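Local coordinates for N-acetylneuraminic acid outer membrane channel protein NanC (Escherichia coli, PDB 2WJR) that forms a monomeric beta-barrel channel with weak anion selectivity that lets N-acetylneuraminic acid pass through the bacterial outer membrane, at residues T134-I137 against F141-A144; V171-Y174 against I180-Y183. The protein carries 1 engineered substitution. All blocks are in the same frame, centred on the assembly; numbering follows the deposited sequence.

Contact 1. Residues T134-I137 against F141-A144; sequences TYHI and FTFA. With OCT (N-octane), chain F.
Tyr135 and Phe143 form the hydrogen-bonded pair of an antiparallel beta hairpin, where residues 134-137 run into a periplasmic turn and 141-144 return into the membrane wall of the porin barrel. The strand axes approach to 4.6 Å at 165°. Tyr135 N gives a bond of 2.8 Å to Phe143 O, and Phe143 N answers to Tyr135 O. Thr134-Ala144 and His136-Thr142 flank them as non-hydrogen-bonded pairs. Beyond the strand end, Ile137 N reaches Phe141 O at 3.0 Å; its N-H...O angle of 133° makes this the most bent of the three backbone bonds.

Side chains alternate between two surfaces. Thr134, His136, Thr142 and Ala144 face the channel interior. There the His136 and Thr142 side chains lie side by side, and Thr142 OG1 sits in the imidazole plane, hydrogen-bonded to His136 ND1 at 2.6 Å. The same hydroxyl is also bonded to His175, so two histidines grip it. Thr142 CG2, meanwhile, packs on Thr134 CG2.

Tyr135 and Phe143 lie on the outer, lipid-facing surface, where n-octane lies, probably in the place of a lipid chain. With CG1 beside its backbone N (chi1 -61°), Ile137 brings CD1 to 3.9 Å from Phe143 CB and turns CG2 to octane C8, at 3.5 Å. The alkane then passes the edge of the Tyr135 ring, C3 lying in its plane. Its end atom C1 rests over one face of the Phe143 ring, 3.5 Å from CG.

Contact 2. Residues V171-Y174 against I180-Y183; sequences VLQY and ITPY
Tyr174 and Pro182 face each other near the periplasmic end of another antiparallel hairpin of the barrel wall, where residues 171-174 and 180-183 splay at 145° between their short axes. Entering from the turn, Ile180 makes little contact with the first strand, its side chain leading away from it.

Thr181 is the first to engage. Its CA lies 3.4 Å from Tyr174 O, in a CA-H...O contact, and its methyl CG2, set anti to the backbone N, crosses to Gln173 CB at 3.6 Å. Pro182 follows and makes the pairing one-sided: its O accepts a nearly straight bond from Tyr174 N, 2.9 Å long, but its own nitrogen carries no hydrogen to return to Tyr174 O. That carbonyl instead meets Pro182 CD at 3.1 Å, a carbon occupying the place where an N-H would point. The same CD also makes a loose apolar contact with Tyr174 CD2, 4.3 Å away.

Tyr183 pairs with Gln173 at a non-hydrogen-bonded position, and its CA lies 3.2 Å from Leu172 O. Its CG takes the crowded position between backbone N and carbonyl carbon (chi1 63°), which sends the ring toward the channel interior, roughly at right angles to its own strand, with Thr181 O in the ring plane at its edge. Val171 CG1 touches ring atom CD2 at 3.8 Å, while the extended Gln173 side chain runs past Tyr183 CB, its amide turned 61° from the ring.

The Tyr183 hydroxyl is hydrogen-bonded to Asp3 of strand 2-9. On one flank strand 141-152 pairs with 171-174; on the other, strand 198-212 pairs with 180-183, and Ile180 packs on its Val210 and Phe212.

In the fold
Followed from the N terminus, strand 126-136 descends to the periplasmic side, where contact 1 closes the short turn after Ile137 and sends strand 141-152 back across the membrane. After the extracellular loop, strand 164-174 returns, and contact 2 closes the next periplasmic turn, leading into strand 180-188. The two hairpins stand in series, neither nested nor crossed, with centres about 9 Å apart. Strands 141-152 and 164-174 are neighbours, so the contacts join directly: Gln173 N probably bonds to Thr142 O, and Val171 N to Ala144 O, while Phe141 packs on Leu172. Together they stitch four consecutive strands at the periplasmic rim of the barrel.

Contact 1. Residues T134-I137 against F141-A144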
ATOM      1  N   THR A 134      -7.524   9.884   7.538  1.00 21.91           N
ATOM      2  CA  THR A 134      -6.816  11.060   7.031  1.00 22.14           C
ATOM      3  C   THR A 134      -7.390  12.271   7.747  1.00 22.28           C
ATOM      4  O   THR A 134      -8.609  12.470   7.749  1.00 22.04           O
ATOM      5  CB  THR A 134      -6.994  11.249   5.517  1.00 22.57           C
ATOM      6  OG1 THR A 134      -6.540  10.081   4.838  1.00 24.92           O
ATOM      7  CG2 THR A 134      -6.174  12.495   5.008  1.00 23.17           C
ATOM      8  N   TYR A 135      -6.508  13.049   8.365  1.00 22.49           N
ATOM      9  CA  TYR A 135      -6.905  14.181   9.196  1.00 23.35           C
ATOM     10  C   TYR A 135      -6.136  15.425   8.761  1.00 23.26           C
ATOM     11  O   TYR A 135      -4.928  15.546   8.947  1.00 22.09           O
ATOM     12  CB  TYR A 135      -6.672  13.870  10.668  1.00 23.81           C
ATOM     13  CG  TYR A 135      -6.877  15.035  11.613  1.00 25.70           C
ATOM     14  CD1 TYR A 135      -6.025  15.220  12.693  1.00 28.76           C
ATOM     15  CD2 TYR A 135      -7.907  15.956  11.420  1.00 28.66           C
ATOM     16  CE1 TYR A 135      -6.205  16.266  13.576  1.00 30.23           C
ATOM     17  CE2 TYR A 135      -8.106  17.019  12.313  1.00 30.95           C
ATOM     18  CZ  TYR A 135      -7.230  17.168  13.384  1.00 30.98           C
ATOM     19  OH  TYR A 135      -7.361  18.206  14.272  1.00 31.91           O
ATOM     20  N   HIS A 136      -6.865  16.334   8.129  1.00 24.36           N
ATOM     21  CA  HIS A 136      -6.345  17.646   7.751  1.00 25.42           C
ATOM     22  C   HIS A 136      -6.357  18.497   9.010  1.00 25.90           C
ATOM     23  O   HIS A 136      -7.408  19.000   9.438  1.00 26.68           O
ATOM     24  CB  HIS A 136      -7.208  18.265   6.650  1.00 25.47           C
ATOM     25  CG  HIS A 136      -7.311  17.422   5.421  1.00 27.49           C
ATOM     26  ND1 HIS A 136      -6.207  17.028   4.689  1.00 29.20           N
ATOM     27  CD2 HIS A 136      -8.392  16.915   4.777  1.00 29.60           C
ATOM     28  CE1 HIS A 136      -6.604  16.307   3.653  1.00 29.76           C
ATOM     29  NE2 HIS A 136      -7.924  16.210   3.692  1.00 29.20           N
ATOM     30  N   ILE A 137      -5.183  18.601   9.622  1.00 27.42           N
ATOM     31  CA  ILE A 137      -5.003  19.242  10.927  1.00 27.87           C
ATOM     32  C   ILE A 137      -5.193  20.756  10.773  1.00 28.55           C
ATOM     33  O   ILE A 137      -5.969  21.381  11.494  1.00 28.23           O
ATOM     34  CB  ILE A 137      -3.591  18.976  11.481  1.00 28.34           C
ATOM     35  CG1 ILE A 137      -3.352  17.476  11.677  1.00 29.37           C
ATOM     36  CG2 ILE A 137      -3.380  19.712  12.800  1.00 28.39           C
ATOM     37  CD1 ILE A 137      -1.910  17.148  11.824  1.00 30.32           C
ATOM     38  N   PHE A 141      -0.730  21.146   7.334  1.00 25.62           N
ATOM     39  CA  PHE A 141      -0.415  19.728   7.640  1.00 25.29           C
ATOM     40  C   PHE A 141      -1.611  18.797   7.575  1.00 24.30           C
ATOM     41  O   PHE A 141      -2.699  19.119   8.045  1.00 23.64           O
ATOM     42  CB  PHE A 141       0.200  19.603   9.041  1.00 25.34           C
ATOM     43  CG  PHE A 141       1.547  20.248   9.179  1.00 26.91           C
ATOM     44  CD1 PHE A 141       1.695  21.434   9.899  1.00 28.45           C
ATOM     45  CD2 PHE A 141       2.663  19.672   8.614  1.00 27.03           C
ATOM     46  CE1 PHE A 141       2.943  22.039  10.024  1.00 30.20           C
ATOM     47  CE2 PHE A 141       3.933  20.279   8.741  1.00 30.14           C
ATOM     48  CZ  PHE A 141       4.062  21.456   9.446  1.00 30.34           C
ATOM     49  N   THR A 142      -1.368  17.606   7.033  1.00 23.80           N
ATOM     50  CA  THR A 142      -2.341  16.522   7.036  1.00 23.53           C
ATOM     51  C   THR A 142      -1.619  15.297   7.592  1.00 23.04           C
ATOM     52  O   THR A 142      -0.474  15.036   7.225  1.00 22.12           O
ATOM     53  CB  THR A 142      -2.852  16.244   5.617  1.00 24.41           C
ATOM     54  OG1 THR A 142      -3.653  17.350   5.180  1.00 24.53           O
ATOM     55  CG2 THR A 142      -3.692  14.943   5.556  1.00 23.80           C
ATOM     56  N   PHE A 143      -2.276  14.615   8.515  1.00 22.26           N
ATOM     57  CA  PHE A 143      -1.776  13.371   9.083  1.00 23.38           C
ATOM     58  C   PHE A 143      -2.618  12.230   8.544  1.00 22.82           C
ATOM     59  O   PHE A 143      -3.856  12.280   8.584  1.00 23.17           O
ATOM     60  CB  PHE A 143      -1.835  13.401  10.608  1.00 23.73           C
ATOM     61  CG  PHE A 143      -1.615  12.056  11.242  1.00 27.23           C
ATOM     62  CD1 PHE A 143      -0.333  11.593  11.456  1.00 29.36           C
ATOM     63  CD2 PHE A 143      -2.704  11.243  11.589  1.00 29.91           C
ATOM     64  CE1 PHE A 143      -0.124  10.326  12.028  1.00 30.90           C
ATOM     65  CE2 PHE A 143      -2.505   9.980  12.156  1.00 32.07           C
ATOM     66  CZ  PHE A 143      -1.215   9.532  12.380  1.00 31.30           C
ATOM     67  N   ALA A 144      -1.960  11.188   8.052  1.00 22.46           N
ATOM     68  CA  ALA A 144      -2.691  10.026   7.566  1.00 21.52           C
ATOM     69  C   ALA A 144      -2.104   8.763   8.148  1.00 21.40           C
ATOM     70  O   ALA A 144      -0.879   8.609   8.193  1.00 22.12           O
ATOM     71  CB  ALA A 144      -2.670   9.967   6.018  1.00 22.05           C
TER
HETATM   72  C1  OCT F1220      -1.781  13.479  14.429  1.00 53.82           C
HETATM   73  C2  OCT F1220      -3.043  13.293  15.274  1.00 54.34           C
HETATM   74  C3  OCT F1220      -3.618  14.638  15.732  1.00 54.39           C
HETATM   75  C4  OCT F1220      -2.616  15.477  16.543  1.00 54.90           C
HETATM   76  C5  OCT F1220      -2.487  16.917  16.026  1.00 55.65           C
HETATM   77  C6  OCT F1220      -3.014  17.947  17.030  1.00 55.83           C
HETATM   78  C7  OCT F1220      -2.004  19.076  17.240  1.00 55.92           C
HETATM   79  C8  OCT F1220      -1.866  19.944  15.987  1.00 56.49           C

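Contact 2. Residues V171-Y174 against I180-Y183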
ATOM      1  N   VAL A 171       1.907   9.020   7.921  1.00 23.02           N
ATOM      2  CA  VAL A 171       2.363   9.971   6.920  1.00 23.42           C
ATOM      3  C   VAL A 171       2.025  11.376   7.420  1.00 23.80           C
ATOM      4  O   VAL A 171       0.900  11.629   7.851  1.00 23.08           O
ATOM      5  CB  VAL A 171       1.701   9.748   5.547  1.00 23.65           C
ATOM      6  CG1 VAL A 171       2.255  10.776   4.518  1.00 23.18           C
ATOM      7  CG2 VAL A 171       1.887   8.302   5.026  1.00 23.31           C
ATOM      8  N   LEU A 172       3.020  12.262   7.410  1.00 24.37           N
ATOM      9  CA  LEU A 172       2.790  13.685   7.674  1.00 25.02           C
ATOM     10  C   LEU A 172       3.055  14.417   6.379  1.00 24.95           C
ATOM     11  O   LEU A 172       4.180  14.409   5.867  1.00 25.46           O
ATOM     12  CB  LEU A 172       3.710  14.222   8.777  1.00 25.36           C
ATOM     13  CG  LEU A 172       3.511  15.702   9.160  1.00 26.99           C
ATOM     14  CD1 LEU A 172       2.132  15.939   9.752  1.00 29.48           C
ATOM     15  CD2 LEU A 172       4.590  16.171  10.145  1.00 26.82           C
ATOM     16  N   GLN A 173       2.007  15.035   5.847  1.00 25.35           N
ATOM     17  CA  GLN A 173       2.091  15.797   4.613  1.00 25.41           C
ATOM     18  C   GLN A 173       2.132  17.275   4.976  1.00 25.99           C
ATOM     19  O   GLN A 173       1.398  17.734   5.848  1.00 25.52           O
ATOM     20  CB  GLN A 173       0.858  15.558   3.731  1.00 26.05           C
ATOM     21  CG  GLN A 173       0.645  14.151   3.201  1.00 27.09           C
ATOM     22  CD  GLN A 173      -0.748  13.972   2.607  1.00 30.74           C
ATOM     23  OE1 GLN A 173      -1.537  14.917   2.538  1.00 32.03           O
ATOM     24  NE2 GLN A 173      -1.056  12.755   2.180  1.00 33.13           N
ATOM     25  N   TYR A 174       3.000  17.999   4.287  1.00 26.48           N
ATOM     26  CA  TYR A 174       3.137  19.431   4.445  1.00 26.52           C
ATOM     27  C   TYR A 174       2.639  20.074   3.147  1.00 26.42           C
ATOM     28  O   TYR A 174       3.200  19.840   2.104  1.00 26.23           O
ATOM     29  CB  TYR A 174       4.601  19.787   4.710  1.00 26.85           C
ATOM     30  CG  TYR A 174       4.887  21.273   4.646  1.00 26.89           C
ATOM     31  CD1 TYR A 174       4.113  22.178   5.356  1.00 28.41           C
ATOM     32  CD2 TYR A 174       5.928  21.763   3.874  1.00 28.63           C
ATOM     33  CE1 TYR A 174       4.381  23.554   5.300  1.00 28.88           C
ATOM     34  CE2 TYR A 174       6.207  23.125   3.814  1.00 29.50           C
ATOM     35  CZ  TYR A 174       5.426  24.011   4.528  1.00 29.65           C
ATOM     36  OH  TYR A 174       5.682  25.361   4.469  1.00 30.38           O
ATOM     37  N   ILE A 180       2.138  21.238  -4.524  1.00 32.68           N
ATOM     38  CA  ILE A 180       3.382  20.566  -4.080  1.00 31.57           C
ATOM     39  C   ILE A 180       3.266  20.192  -2.599  1.00 30.10           C
ATOM     40  O   ILE A 180       3.142  21.058  -1.733  1.00 28.52           O
ATOM     41  CB  ILE A 180       4.664  21.424  -4.253  1.00 31.80           C
ATOM     42  CG1 ILE A 180       4.800  21.955  -5.686  1.00 32.95           C
ATOM     43  CG2 ILE A 180       5.909  20.612  -3.894  1.00 31.30           C
ATOM     44  CD1 ILE A 180       6.041  22.856  -5.866  1.00 33.85           C
ATOM     45  N   THR A 181       3.305  18.889  -2.323  1.00 29.00           N
ATOM     46  CA  THR A 181       3.093  18.401  -0.978  1.00 28.25           C
ATOM     47  C   THR A 181       4.217  17.458  -0.572  1.00 27.31           C
ATOM     48  O   THR A 181       4.116  16.265  -0.792  1.00 26.41           O
ATOM     49  CB  THR A 181       1.723  17.682  -0.859  1.00 28.72           C
ATOM     50  OG1 THR A 181       0.683  18.571  -1.282  1.00 30.69           O
ATOM     51  CG2 THR A 181       1.454  17.252   0.576  1.00 26.99           C
ATOM     52  N   PRO A 182       5.303  18.004   0.008  1.00 27.17           N
ATOM     53  CA  PRO A 182       6.322  17.132   0.600  1.00 26.82           C
ATOM     54  C   PRO A 182       5.740  16.355   1.772  1.00 25.74           C
ATOM     55  O   PRO A 182       4.826  16.831   2.435  1.00 26.30           O
ATOM     56  CB  PRO A 182       7.394  18.114   1.097  1.00 26.90           C
ATOM     57  CG  PRO A 182       7.116  19.397   0.366  1.00 28.03           C
ATOM     58  CD  PRO A 182       5.633  19.428   0.226  1.00 27.64           C
ATOM     59  N   TYR A 183       6.253  15.152   2.012  1.00 25.70           N
ATOM     60  CA  TYR A 183       5.825  14.381   3.177  1.00 24.38           C
ATOM     61  C   TYR A 183       6.929  13.523   3.755  1.00 23.97           C
ATOM     62  O   TYR A 183       7.903  13.187   3.082  1.00 23.89           O
ATOM     63  CB  TYR A 183       4.620  13.496   2.839  1.00 24.30           C
ATOM     64  CG  TYR A 183       4.854  12.440   1.797  1.00 24.01           C
ATOM     65  CD1 TYR A 183       4.642  12.706   0.445  1.00 24.06           C
ATOM     66  CD2 TYR A 183       5.249  11.151   2.155  1.00 24.18           C
ATOM     67  CE1 TYR A 183       4.838  11.718  -0.522  1.00 25.00           C
ATOM     68  CE2 TYR A 183       5.437  10.162   1.201  1.00 24.55           C
ATOM     69  CZ  TYR A 183       5.227  10.442  -0.132  1.00 23.35           C
ATOM     70  OH  TYR A 183       5.411   9.474  -1.089  1.00 25.38           O
TER